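Local coordinates for effector protein MavE (Legionella pneumophila subsp. pneumophila, PDB 6PIR), which acts as a virulence effector indispensable for endoplasmic reticulum-mediated remodelling of the Legionella-containing vacuole and for evasion of lysosomes, at residues R8-N13 with E89-A94; T20-D25 with T66-E71; K59-K64 with E113-S118; D100-L105 with S124-E129. All blocks are in the same frame, centred on the assembly; numbering follows the deposited sequence. Where two conformers were deposited one is given.

Contact 1. Residues R8-N13 with E89-A94; sequences RNFLIN and EQIQSA
Phe10 packs against Ala94 and, more loosely, Ile91 in a buried helix-to-helix contact, apolar in its side chains, that joins helix 5-21 to the first half of helix 85-106. The backbones come nearest at Phe10 and Ala94, whose CA atoms are 6.4 Å apart. Each of these two residues directs its CB toward the other helix, and the pairing of a large side chain with a very small one suits so short a separation: the ring bridges the helices, while alanine adds little bulk of its own. The Ala94 methyl rests at the root of the aromatic side chain, with its CB 3.8 Å from CG of Phe10 and just as near to Phe10 CB. It approaches the ring obliquely. With CG anti to the backbone N (chi1 -170°), the phenyl group extends across to helix 85-106. Farther out on the ring, CE1 of Phe10 lies 4.3 Å from CG2 of Ile91, so the short branch of the isoleucine makes this second, also oblique, touch. Ile91 and Ala94 are three residues apart and thus offer neighbouring positions on one helical face. The hold is van der Waals and hydrophobic, and the contact buries 174 Å². Phe6, one turn before Phe10, also packs on Ile91 and Ala94, while Val76 and Ser77 of helix 59-77 touch the Phe10 side chain. Aromatic and aliphatic side chains meeting small residues between helices in this way are typical of the interior of an all-helical bundle, here the twinned two-helix bundle of MavE.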
loop_
_atom_site.group_PDB
_atom_site.type_symbol
_atom_site.label_atom_id
_atom_site.label_comp_id
_atom_site.label_asym_id
_atom_site.label_seq_id
_atom_site.Cartn_x
_atom_site.Cartn_y
_atom_site.Cartn_z
ATOM N N ARG A 8 11.077 -5.035 3.812
ATOM C CA ARG A 8 11.349 -4.589 2.444
ATOM C C ARG A 8 10.586 -5.421 1.405
ATOM O O ARG A 8 10.056 -4.874 0.427
ATOM C CB ARG A 8 12.857 -4.579 2.188
ATOM C CG ARG A 8 13.467 -3.282 2.698
ATOM C CD ARG A 8 14.945 -3.184 2.489
ATOM N NE ARG A 8 15.657 -4.002 3.450
ATOM C CZ ARG A 8 16.436 -5.015 3.108
ATOM N NH1 ARG A 8 16.586 -5.294 1.815
ATOM N NH2 ARG A 8 17.082 -5.709 4.054
ATOM N N ASN A 9 10.533 -6.741 1.585
ATOM C CA ASN A 9 9.769 -7.578 0.666
ATOM C C ASN A 9 8.278 -7.292 0.769
ATOM O O ASN A 9 7.575 -7.258 -0.253
ATOM C CB ASN A 9 10.044 -9.054 0.936
ATOM C CG ASN A 9 10.638 -9.751 -0.260
ATOM O OD1 ASN A 9 9.919 -10.308 -1.091
ATOM N ND2 ASN A 9 11.954 -9.736 -0.351
ATOM N N PHE A 10 7.782 -7.112 2.001
ATOM C CA PHE A 10 6.385 -6.766 2.201
ATOM C C PHE A 10 6.039 -5.469 1.470
ATOM O O PHE A 10 4.980 -5.353 0.837
ATOM C CB PHE A 10 6.113 -6.612 3.686
ATOM C CG PHE A 10 4.663 -6.488 4.019
ATOM C CD1 PHE A 10 3.922 -7.618 4.353
ATOM C CD2 PHE A 10 4.038 -5.255 4.024
ATOM C CE1 PHE A 10 2.560 -7.517 4.669
ATOM C CE2 PHE A 10 2.691 -5.146 4.332
ATOM C CZ PHE A 10 1.951 -6.282 4.659
ATOM N N LEU A 11 6.919 -4.482 1.559
ATOM C CA LEU A 11 6.707 -3.224 0.863
ATOM C C LEU A 11 6.677 -3.446 -0.637
ATOM O O LEU A 11 5.831 -2.885 -1.330
ATOM C CB LEU A 11 7.829 -2.239 1.231
ATOM C CG LEU A 11 7.841 -1.702 2.658
ATOM C CD1 LEU A 11 9.182 -0.993 2.892
ATOM C CD2 LEU A 11 6.661 -0.769 2.941
ATOM N N ILE A 12 7.641 -4.200 -1.174
ATOM C CA ILE A 12 7.686 -4.400 -2.625
ATOM C C ILE A 12 6.388 -5.049 -3.128
ATOM O O ILE A 12 5.798 -4.641 -4.145
ATOM C CB ILE A 12 8.907 -5.249 -2.994
ATOM C CG1 ILE A 12 10.182 -4.415 -2.832
ATOM C CG2 ILE A 12 8.773 -5.795 -4.393
ATOM C CD1 ILE A 12 11.377 -5.252 -2.846
ATOM N N ASN A 13 5.920 -6.078 -2.425
ATOM C CA ASN A 13 4.698 -6.758 -2.886
ATOM C C ASN A 13 3.463 -5.898 -2.698
ATOM O O ASN A 13 2.510 -5.948 -3.511
ATOM C CB ASN A 13 4.546 -8.068 -2.139
ATOM C CG ASN A 13 5.564 -9.073 -2.552
ATOM O OD1 ASN A 13 5.988 -9.091 -3.705
ATOM N ND2 ASN A 13 5.949 -9.937 -1.630
ATOM N N GLU A 89 3.887 -10.602 14.278
ATOM C CA GLU A 89 4.524 -9.360 14.712
ATOM C C GLU A 89 5.354 -8.735 13.585
ATOM O O GLU A 89 5.441 -7.506 13.491
ATOM C CB GLU A 89 5.366 -9.612 15.969
ATOM C CG GLU A 89 4.513 -9.784 17.240
ATOM C CD GLU A 89 5.123 -10.743 18.254
ATOM O OE1 GLU A 89 6.311 -11.087 18.109
ATOM O OE2 GLU A 89 4.399 -11.178 19.182
ATOM N N GLN A 90 5.965 -9.565 12.731
ATOM C CA GLN A 90 6.701 -9.087 11.565
ATOM C C GLN A 90 5.758 -8.427 10.569
ATOM O O GLN A 90 6.047 -7.355 10.040
ATOM C CB GLN A 90 7.384 -10.280 10.899
ATOM C CG GLN A 90 8.785 -10.079 10.457
ATOM C CD GLN A 90 9.599 -11.369 10.515
ATOM O OE1 GLN A 90 9.086 -12.429 10.865
ATOM N NE2 GLN A 90 10.868 -11.277 10.161
ATOM N N ILE A 91 4.605 -9.046 10.338
ATOM C CA ILE A 91 3.610 -8.448 9.479
ATOM C C ILE A 91 3.135 -7.153 10.091
ATOM O O ILE A 91 2.973 -6.153 9.389
ATOM C CB ILE A 91 2.435 -9.427 9.252
ATOM C CG1 ILE A 91 2.881 -10.603 8.389
ATOM C CG2 ILE A 91 1.255 -8.706 8.598
ATOM C CD1 ILE A 91 1.824 -11.683 8.277
ATOM N N GLN A 92 2.933 -7.139 11.417
ATOM C CA GLN A 92 2.441 -5.940 12.081
ATOM C C GLN A 92 3.423 -4.791 11.900
ATOM O O GLN A 92 3.022 -3.662 11.597
ATOM C CB GLN A 92 2.205 -6.210 13.567
ATOM N N SER A 93 4.715 -5.070 12.069
ATOM C CA SER A 93 5.728 -4.033 11.908
ATOM C C SER A 93 5.902 -3.613 10.456
ATOM O O SER A 93 6.055 -2.429 10.188
ATOM C CB SER A 93 7.061 -4.480 12.486
ATOM O OG SER A 93 7.647 -3.366 13.139
ATOM N N ALA A 94 5.955 -4.564 9.518
ATOM C CA ALA A 94 6.070 -4.226 8.105
ATOM C C ALA A 94 4.853 -3.441 7.630
ATOM O O ALA A 94 4.972 -2.519 6.820
ATOM C CB ALA A 94 6.263 -5.495 7.279
#

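Contact 2. Residues T20-D25 with T66-E71; sequences TILSVD and TSAIAE
Apolar packing brings Ile21, in the last turn of helix 5-21, onto Ala68 of helix 59-77. The CG2 methyl of Ile21 lies 3.6 Å from CB of Ala68, and both residues point their CB atoms across the boundary; alanine is small enough for the CA atoms to come within 6.1 Å. Leu22 adds a lighter touch from CD2, 4.1 Å from Ala68 CB, and Glu71 contributes its aliphatic base, CB lying 3.7 Å from CD1 of Ile21. In the MavE bundle this seam lies where helix 5-21 gives way, through a type I turn from Ile21 to Val24, to helix 26-36, which Asp25 N-caps by bonding Leu28 N through OD1. On helix 59-77, Ala70 touches Tyr45 of the assigned NPxY motif.

Contacts between carbon and polar atoms form the second group. Ile21 CD1, the end of the longer branch, reaches the Ala68 carbonyl O at 3.6 Å. OE1 of Glu71 lies 3.7 Å from both this methyl and CG2 of Ile21, the two side chains passing at a slant. A slight bend at chi2 (149°) sets the buried carboxylate beside the isoleucine, and its other oxygen, OE2, is hydrogen-bonded to His33 ND1.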
loop_
_atom_site.group_PDB
_atom_site.type_symbol
_atom_site.label_atom_id
_atom_site.label_comp_id
_atom_site.label_asym_id
_atom_site.label_seq_id
_atom_site.Cartn_x
_atom_site.Cartn_y
_atom_site.Cartn_z
ATOM N N THR A 20 -1.131 -2.068 -9.227
ATOM C CA THR A 20 -2.085 -2.854 -10.008
ATOM C C THR A 20 -3.517 -2.343 -9.800
ATOM O O THR A 20 -4.251 -2.073 -10.765
ATOM C CB THR A 20 -1.934 -4.332 -9.617
ATOM O OG1 THR A 20 -0.603 -4.802 -9.920
ATOM C CG2 THR A 20 -2.939 -5.241 -10.343
ATOM N N ILE A 21 -3.907 -2.143 -8.539
ATOM C CA ILE A 21 -5.249 -1.667 -8.224
ATOM C C ILE A 21 -5.454 -0.280 -8.822
ATOM O O ILE A 21 -6.487 0.003 -9.438
ATOM C CB ILE A 21 -5.469 -1.685 -6.700
ATOM C CG1 ILE A 21 -5.413 -3.129 -6.191
ATOM C CG2 ILE A 21 -6.843 -1.057 -6.325
ATOM C CD1 ILE A 21 -5.313 -3.232 -4.661
ATOM N N LEU A 22 -4.437 0.577 -8.732
ATOM C CA LEU A 22 -4.558 1.909 -9.314
ATOM C C LEU A 22 -4.433 1.909 -10.838
ATOM O O LEU A 22 -4.573 2.961 -11.461
ATOM C CB LEU A 22 -3.501 2.833 -8.694
ATOM C CG LEU A 22 -3.729 3.005 -7.186
ATOM C CD1 LEU A 22 -2.649 3.878 -6.543
ATOM C CD2 LEU A 22 -5.162 3.531 -6.906
ATOM N N SER A 23 -4.148 0.776 -11.455
ATOM C CA SER A 23 -3.992 0.728 -12.899
ATOM C C SER A 23 -5.208 0.188 -13.636
ATOM O O SER A 23 -5.168 0.096 -14.870
ATOM C CB SER A 23 -2.771 -0.098 -13.262
ATOM O OG SER A 23 -1.587 0.549 -12.827
ATOM N N VAL A 24 -6.264 -0.219 -12.932
ATOM C CA VAL A 24 -7.445 -0.809 -13.567
ATOM C C VAL A 24 -8.676 0.022 -13.222
ATOM O O VAL A 24 -8.657 0.876 -12.329
ATOM C CB VAL A 24 -7.639 -2.274 -13.162
ATOM C CG1 VAL A 24 -6.392 -3.112 -13.570
ATOM C CG2 VAL A 24 -7.861 -2.356 -11.659
ATOM N N ASP A 25 -9.770 -0.265 -13.925
ATOM C CA ASP A 25 -10.928 0.606 -13.862
ATOM C C ASP A 25 -11.717 0.393 -12.575
ATOM O O ASP A 25 -11.460 -0.526 -11.780
ATOM C CB ASP A 25 -11.821 0.410 -15.098
ATOM C CG ASP A 25 -12.379 -1.013 -15.234
ATOM O OD1 ASP A 25 -12.586 -1.736 -14.232
ATOM O OD2 ASP A 25 -12.634 -1.419 -16.393
ATOM N N THR A 66 -7.032 4.744 0.006
ATOM C CA THR A 66 -7.074 3.954 1.235
ATOM C C THR A 66 -7.609 2.563 0.947
ATOM O O THR A 66 -7.114 1.572 1.504
ATOM C CB THR A 66 -7.940 4.621 2.300
ATOM O OG1 THR A 66 -9.284 4.703 1.824
ATOM C CG2 THR A 66 -7.436 6.025 2.641
ATOM N N SER A 67 -8.632 2.471 0.096
ATOM C CA SER A 67 -9.116 1.160 -0.309
ATOM C C SER A 67 -8.005 0.355 -0.933
ATOM O O SER A 67 -7.831 -0.824 -0.590
ATOM C CB SER A 67 -10.297 1.295 -1.278
ATOM O OG SER A 67 -11.408 1.803 -0.557
ATOM N N ALA A 68 -7.218 0.982 -1.816
ATOM C CA ALA A 68 -6.178 0.226 -2.503
ATOM C C ALA A 68 -5.102 -0.241 -1.535
ATOM O O ALA A 68 -4.605 -1.362 -1.657
ATOM C CB ALA A 68 -5.572 1.048 -3.629
ATOM N N ILE A 69 -4.692 0.619 -0.603
ATOM C CA ILE A 69 -3.695 0.220 0.391
ATOM C C ILE A 69 -4.217 -0.937 1.242
ATOM O O ILE A 69 -3.488 -1.892 1.528
ATOM C CB ILE A 69 -3.292 1.408 1.276
ATOM C CG1 ILE A 69 -2.427 2.417 0.500
ATOM C CG2 ILE A 69 -2.518 0.910 2.496
ATOM C CD1 ILE A 69 -0.991 1.953 0.203
ATOM N N ALA A 70 -5.454 -0.815 1.751
ATOM C CA ALA A 70 -6.003 -1.870 2.602
ATOM C C ALA A 70 -6.097 -3.182 1.835
ATOM O O ALA A 70 -5.764 -4.249 2.377
ATOM C CB ALA A 70 -7.362 -1.455 3.176
ATOM N N GLU A 71 -6.460 -3.108 0.550
ATOM C CA GLU A 71 -6.551 -4.304 -0.280
ATOM C C GLU A 71 -5.179 -4.889 -0.526
ATOM O O GLU A 71 -5.018 -6.111 -0.534
ATOM C CB GLU A 71 -7.235 -3.980 -1.605
ATOM C CG GLU A 71 -8.746 -3.733 -1.436
ATOM C CD GLU A 71 -9.320 -2.742 -2.440
ATOM O OE1 GLU A 71 -8.716 -2.480 -3.496
ATOM O OE2 GLU A 71 -10.405 -2.213 -2.178
#

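Contact 3. Residues K59-K64 with E113-S118; sequences KEDKLK and ENRLKS
Arg115 and Leu116, at the start of helix 115-134, meet the side chain of Asp61 on helix 59-77 through carbon contacts and bridging waters. Asn114 prepares this end as the N-cap: its OD1 accepts from Lys117 N at 3.1 Å, with the donor 58° out of the carbonyl plane. Asparagine suits this place because its short amide can turn back to the first turn. Next, Arg115 passes its aliphatic stem across the carboxylate, CG being 3.9 Å from OD2 of Asp61. The two side chains cross at about a right angle, their carboxylate and guanidinium planes 87° apart. Their charges do not form a direct salt bridge: Arg115 NE is 4.5 Å from Asp61 OD2. One water spans them instead, donating to OD2 and accepting from NE at the guanidinium edge. A second water lies 2.7 Å from Asp61 OD2 and accepts from Arg115 N; a third accepts from Leu116 N and lies near Asp61 OD1 and Asn114 OD1. Aspartate thus serves a helix start through water, where the helix dipole would probably favour its negative charge. Leu116 then runs antiparallel alongside Asp61, its CD2 methyl lying against the aspartate side chain, 3.4 Å from OD1 and 3.7 Å from CB of Asp61. Its CG also touches CB of Lys64, 4.3 Å away. The arginine head bonds Asp56 O and Thr110 OG1 and makes a cation-pi contact with Trp57. The contact ties the start of helix 115-134 to the first turns of helix 59-77, close to the loops leading into both.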
loop_
_atom_site.group_PDB
_atom_site.type_symbol
_atom_site.label_atom_id
_atom_site.label_comp_id
_atom_site.label_asym_id
_atom_site.label_seq_id
_atom_site.Cartn_x
_atom_site.Cartn_y
_atom_site.Cartn_z
ATOM N N LYS A 59 -12.364 13.697 -1.391
ATOM C CA LYS A 59 -12.821 12.507 -0.675
ATOM C C LYS A 59 -12.705 11.272 -1.557
ATOM O O LYS A 59 -12.312 10.198 -1.093
ATOM C CB LYS A 59 -14.268 12.708 -0.181
ATOM C CG LYS A 59 -14.943 11.425 0.352
ATOM C CD LYS A 59 -16.377 11.638 0.865
ATOM C CE LYS A 59 -17.393 11.428 -0.245
ATOM N NZ LYS A 59 -18.785 11.198 0.276
ATOM N N GLU A 60 -13.034 11.406 -2.834
ATOM C CA GLU A 60 -12.997 10.252 -3.724
ATOM C C GLU A 60 -11.568 9.738 -3.915
ATOM O O GLU A 60 -11.350 8.522 -3.982
ATOM C CB GLU A 60 -13.623 10.598 -5.063
ATOM C CG GLU A 60 -15.116 10.780 -4.946
ATOM C CD GLU A 60 -15.860 9.502 -4.548
ATOM O OE1 GLU A 60 -15.647 8.435 -5.188
ATOM O OE2 GLU A 60 -16.686 9.587 -3.612
ATOM N N ASP A 61 -10.591 10.649 -4.068
ATOM C CA ASP A 61 -9.194 10.233 -4.193
ATOM C C ASP A 61 -8.701 9.556 -2.920
ATOM O O ASP A 61 -7.935 8.582 -2.972
ATOM C CB ASP A 61 -8.301 11.444 -4.497
ATOM C CG ASP A 61 -8.331 11.867 -5.969
ATOM O OD1 ASP A 61 -8.876 11.142 -6.821
ATOM O OD2 ASP A 61 -7.829 12.969 -6.268
ATOM N N LYS A 62 -9.057 10.109 -1.772
ATOM C CA LYS A 62 -8.704 9.462 -0.515
ATOM C C LYS A 62 -9.308 8.061 -0.433
ATOM O O LYS A 62 -8.656 7.107 0.024
ATOM C CB LYS A 62 -9.217 10.297 0.642
ATOM C CG LYS A 62 -8.511 11.601 0.832
ATOM C CD LYS A 62 -9.026 12.246 2.083
ATOM C CE LYS A 62 -8.804 13.737 2.045
ATOM N NZ LYS A 62 -9.242 14.386 3.304
ATOM N N LEU A 63 -10.578 7.924 -0.831
ATOM C CA LEU A 63 -11.228 6.620 -0.752
ATOM C C LEU A 63 -10.551 5.636 -1.688
ATOM O O LEU A 63 -10.303 4.486 -1.322
ATOM C CB LEU A 63 -12.729 6.730 -1.102
ATOM N N LYS A 64 -10.243 6.066 -2.892
ATOM C CA LYS A 64 -9.554 5.184 -3.824
ATOM C C LYS A 64 -8.210 4.735 -3.249
ATOM O O LYS A 64 -7.866 3.544 -3.285
ATOM C CB LYS A 64 -9.382 5.881 -5.177
ATOM C CG LYS A 64 -10.668 5.937 -6.033
ATOM C CD LYS A 64 -10.326 6.375 -7.482
ATOM C CE LYS A 64 -11.553 6.577 -8.366
ATOM N NZ LYS A 64 -12.300 7.854 -8.114
ATOM N N GLU A 113 -4.213 17.057 -11.054
ATOM C CA GLU A 113 -4.957 16.601 -12.216
ATOM C C GLU A 113 -5.318 15.127 -12.116
ATOM O O GLU A 113 -6.350 14.696 -12.647
ATOM C CB GLU A 113 -4.103 16.820 -13.461
ATOM C CG GLU A 113 -4.766 16.415 -14.728
ATOM C CD GLU A 113 -5.855 17.385 -15.097
ATOM O OE1 GLU A 113 -6.939 16.942 -15.541
ATOM O OE2 GLU A 113 -5.621 18.606 -14.952
ATOM N N ASN A 114 -4.476 14.342 -11.467
ATOM C CA ASN A 114 -4.686 12.907 -11.348
ATOM C C ASN A 114 -3.769 12.372 -10.266
ATOM O O ASN A 114 -2.711 11.809 -10.561
ATOM C CB ASN A 114 -4.451 12.212 -12.683
ATOM C CG ASN A 114 -4.907 10.769 -12.676
ATOM O OD1 ASN A 114 -5.028 10.135 -11.620
ATOM N ND2 ASN A 114 -5.115 10.227 -13.864
ATOM N N ARG A 115 -4.172 12.557 -9.011
ATOM C CA ARG A 115 -3.300 12.227 -7.888
ATOM C C ARG A 115 -2.972 10.747 -7.825
ATOM O O ARG A 115 -1.877 10.370 -7.387
ATOM C CB ARG A 115 -3.951 12.659 -6.586
ATOM C CG ARG A 115 -4.151 14.143 -6.449
ATOM C CD ARG A 115 -4.314 14.502 -4.983
ATOM N NE ARG A 115 -4.716 15.890 -4.775
ATOM C CZ ARG A 115 -3.890 16.930 -4.800
ATOM N NH1 ARG A 115 -2.605 16.746 -5.060
ATOM N NH2 ARG A 115 -4.349 18.163 -4.576
ATOM N N LEU A 116 -3.919 9.888 -8.206
ATOM C CA LEU A 116 -3.660 8.460 -8.114
ATOM C C LEU A 116 -2.684 8.007 -9.182
ATOM O O LEU A 116 -1.913 7.066 -8.945
ATOM C CB LEU A 116 -4.981 7.698 -8.197
ATOM C CG LEU A 116 -5.767 7.616 -6.862
ATOM C CD1 LEU A 116 -4.968 7.047 -5.673
ATOM C CD2 LEU A 116 -6.354 8.940 -6.441
ATOM N N LYS A 117 -2.665 8.686 -10.337
ATOM C CA LYS A 117 -1.610 8.407 -11.305
ATOM C C LYS A 117 -0.253 8.742 -10.691
ATOM O O LYS A 117 0.732 7.992 -10.852
ATOM C CB LYS A 117 -1.879 9.190 -12.602
ATOM C CG LYS A 117 -0.858 8.937 -13.734
ATOM C CD LYS A 117 -1.153 9.759 -15.018
ATOM C CE LYS A 117 -2.487 9.409 -15.696
ATOM N NZ LYS A 117 -2.614 10.106 -17.048
ATOM N N SER A 118 -0.188 9.845 -9.939
ATOM C CA SER A 118 1.080 10.193 -9.276
ATOM C C SER A 118 1.456 9.170 -8.230
ATOM O O SER A 118 2.637 8.838 -8.085
ATOM C CB SER A 118 1.009 11.575 -8.640
ATOM O OG SER A 118 0.913 12.599 -9.607
HETATM O O HOH W 1 -7.668 15.303 -5.019
HETATM O O HOH W 2 -6.763 10.308 -9.161
HETATM O O HOH W 3 -7.028 13.451 -8.772
#

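Contact 4. Residues D100-L105 with S124-E129; sequences DNYVPL and SQIRKE
The ring of Tyr102 is the flat group of this contact, and the CG2 methyl of Ile126 reaches it obliquely. This is peripheral helix packing in the MavE bundle, linking the latter part of helix 85-106 to the middle of helix 115-134, the next helix in the chain. The methyl is nearest the CD2-CE2 bond, lying 3.7 Å from CE2 of Tyr102 and 4.0 Å from Tyr102 CD2. The backbones stay well apart, the nearest CA atoms, those of Leu105 and Ile126, being separated by 9.2 Å, so long side chains are needed to span the interval. A tyrosine suits this partly exposed border, its ring supplying the apolar surface and its hydroxyl adding polarity. Branched isoleucine can serve two neighbours at once. Its CG2 is anti to the backbone N (chi1 -66° for CG1) and goes to the tyrosine, while the longer branch goes to Leu105. Helix 85-106 is irregular here, with a wider pi-type turn at 100-102 and a kink at Pro104, whose ring nitrogen carries no hydrogen to give to the preceding turn. Leu15 of helix 5-21 and Leu106 also pack on Ile126, and Ile97 touches Tyr102. The second branch ends loosely: CD1 of Ile126 is 4.4 Å from CB of Leu105.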
loop_
_atom_site.group_PDB
_atom_site.type_symbol
_atom_site.label_atom_id
_atom_site.label_comp_id
_atom_site.label_asym_id
_atom_site.label_seq_id
_atom_site.Cartn_x
_atom_site.Cartn_y
_atom_site.Cartn_z
ATOM N N ASP A 100 3.030 4.015 8.324
ATOM C CA ASP A 100 3.570 5.161 9.024
ATOM C C ASP A 100 4.694 5.811 8.228
ATOM O O ASP A 100 4.843 7.039 8.253
ATOM C CB ASP A 100 4.086 4.732 10.406
ATOM C CG ASP A 100 2.986 4.147 11.299
ATOM O OD1 ASP A 100 1.803 4.187 10.918
ATOM O OD2 ASP A 100 3.307 3.629 12.395
ATOM N N ASN A 101 5.531 5.011 7.569
ATOM C CA ASN A 101 6.634 5.575 6.810
ATOM C C ASN A 101 6.261 5.847 5.346
ATOM O O ASN A 101 6.604 6.907 4.813
ATOM C CB ASN A 101 7.859 4.655 6.886
ATOM C CG ASN A 101 8.548 4.688 8.262
ATOM O OD1 ASN A 101 9.624 5.313 8.455
ATOM N ND2 ASN A 101 7.950 4.010 9.215
ATOM N N TYR A 102 5.585 4.911 4.666
ATOM C CA TYR A 102 5.493 5.007 3.218
ATOM C C TYR A 102 4.248 5.709 2.720
ATOM O O TYR A 102 4.313 6.332 1.666
ATOM C CB TYR A 102 5.574 3.617 2.585
ATOM C CG TYR A 102 7.021 3.206 2.487
ATOM C CD1 TYR A 102 7.656 2.643 3.581
ATOM C CD2 TYR A 102 7.774 3.474 1.343
ATOM C CE1 TYR A 102 9.001 2.313 3.531
ATOM C CE2 TYR A 102 9.137 3.134 1.274
ATOM C CZ TYR A 102 9.736 2.552 2.374
ATOM O OH TYR A 102 11.085 2.206 2.341
ATOM N N VAL A 103 3.118 5.649 3.435
ATOM C CA VAL A 103 1.934 6.388 2.986
ATOM C C VAL A 103 2.225 7.871 2.851
ATOM O O VAL A 103 1.835 8.457 1.826
ATOM C CB VAL A 103 0.735 6.085 3.898
ATOM C CG1 VAL A 103 -0.354 7.099 3.656
ATOM C CG2 VAL A 103 0.213 4.686 3.638
ATOM N N PRO A 104 2.945 8.535 3.783
ATOM C CA PRO A 104 3.329 9.940 3.532
ATOM C C PRO A 104 4.191 10.124 2.296
ATOM O O PRO A 104 4.034 11.108 1.564
ATOM C CB PRO A 104 4.094 10.326 4.810
ATOM C CG PRO A 104 3.471 9.476 5.846
ATOM C CD PRO A 104 3.161 8.162 5.199
ATOM N N LEU A 105 5.083 9.170 2.028
ATOM C CA LEU A 105 5.918 9.262 0.836
ATOM C C LEU A 105 5.088 9.083 -0.420
ATOM O O LEU A 105 5.199 9.861 -1.371
ATOM C CB LEU A 105 7.010 8.200 0.873
ATOM C CG LEU A 105 8.148 8.473 1.816
ATOM C CD1 LEU A 105 9.058 7.270 1.805
ATOM C CD2 LEU A 105 8.876 9.738 1.348
ATOM N N SER A 124 5.874 2.999 -8.215
ATOM C CA SER A 124 6.738 2.261 -9.134
ATOM C C SER A 124 8.208 2.585 -8.897
ATOM O O SER A 124 9.051 1.679 -8.904
ATOM C CB SER A 124 6.365 2.562 -10.581
ATOM O OG SER A 124 6.595 3.929 -10.876
ATOM N N GLN A 125 8.534 3.871 -8.688
ATOM C CA GLN A 125 9.936 4.262 -8.451
ATOM C C GLN A 125 10.464 3.689 -7.140
ATOM O O GLN A 125 11.574 3.133 -7.088
ATOM C CB GLN A 125 10.067 5.787 -8.453
ATOM C CG GLN A 125 10.013 6.405 -9.851
ATOM C CD GLN A 125 11.316 6.211 -10.603
ATOM O OE1 GLN A 125 12.315 6.872 -10.305
ATOM N NE2 GLN A 125 11.321 5.292 -11.569
ATOM N N ILE A 126 9.677 3.814 -6.063
ATOM C CA ILE A 126 10.088 3.292 -4.757
ATOM C C ILE A 126 10.316 1.779 -4.826
ATOM O O ILE A 126 11.304 1.249 -4.286
ATOM C CB ILE A 126 9.034 3.673 -3.702
ATOM C CG1 ILE A 126 8.986 5.190 -3.482
ATOM C CG2 ILE A 126 9.187 2.868 -2.390
ATOM C CD1 ILE A 126 7.757 5.626 -2.661
ATOM N N ARG A 127 9.395 1.061 -5.492
ATOM C CA ARG A 127 9.508 -0.389 -5.617
ATOM C C ARG A 127 10.717 -0.773 -6.461
ATOM O O ARG A 127 11.452 -1.708 -6.112
ATOM C CB ARG A 127 8.208 -0.962 -6.209
ATOM C CG ARG A 127 8.276 -2.438 -6.597
ATOM C CD ARG A 127 6.903 -2.958 -7.042
ATOM N NE ARG A 127 6.386 -2.217 -8.183
ATOM C CZ ARG A 127 6.759 -2.418 -9.446
ATOM N NH1 ARG A 127 7.657 -3.346 -9.737
ATOM N NH2 ARG A 127 6.237 -1.694 -10.424
ATOM N N LYS A 128 10.962 -0.054 -7.563
ATOM C CA LYS A 128 12.135 -0.357 -8.370
ATOM C C LYS A 128 13.427 -0.186 -7.568
ATOM O O LYS A 128 14.348 -0.997 -7.698
ATOM C CB LYS A 128 12.159 0.524 -9.620
ATOM C CG LYS A 128 11.060 0.183 -10.664
ATOM N N GLU A 129 13.507 0.862 -6.734
ATOM C CA GLU A 129 14.708 1.108 -5.938
ATOM C C GLU A 129 14.930 -0.011 -4.931
ATOM O O GLU A 129 16.053 -0.531 -4.792
ATOM C CB GLU A 129 14.599 2.462 -5.237
ATOM C CG GLU A 129 14.646 3.649 -6.187
ATOM C CD GLU A 129 13.949 4.834 -5.604
ATOM O OE1 GLU A 129 13.637 4.792 -4.403
ATOM O OE2 GLU A 129 13.637 5.775 -6.350
#

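Helix 5-21 serves contacts 1 and 2 from its first half and its C-terminal end; their centres are 18 Å apart, on opposite sides of the chain's centre. Contacts 2 and 3 share a helix, with centres 11 Å apart, and they meet where CD2 of Leu22 lies 3.7 Å from CD1 of Leu116. Contacts 1 and 4 share helix 85-106 and also touch across to helix 5-21, CD1 of Leu11 lying 3.4 Å from CE1 of Tyr102. Contacts 1 and 3 are far apart, with centres about 24 Å from each other. Together the four link helices 5-21, 59-77, 85-106 and 115-134, and contact 2 borders the NPxY motif.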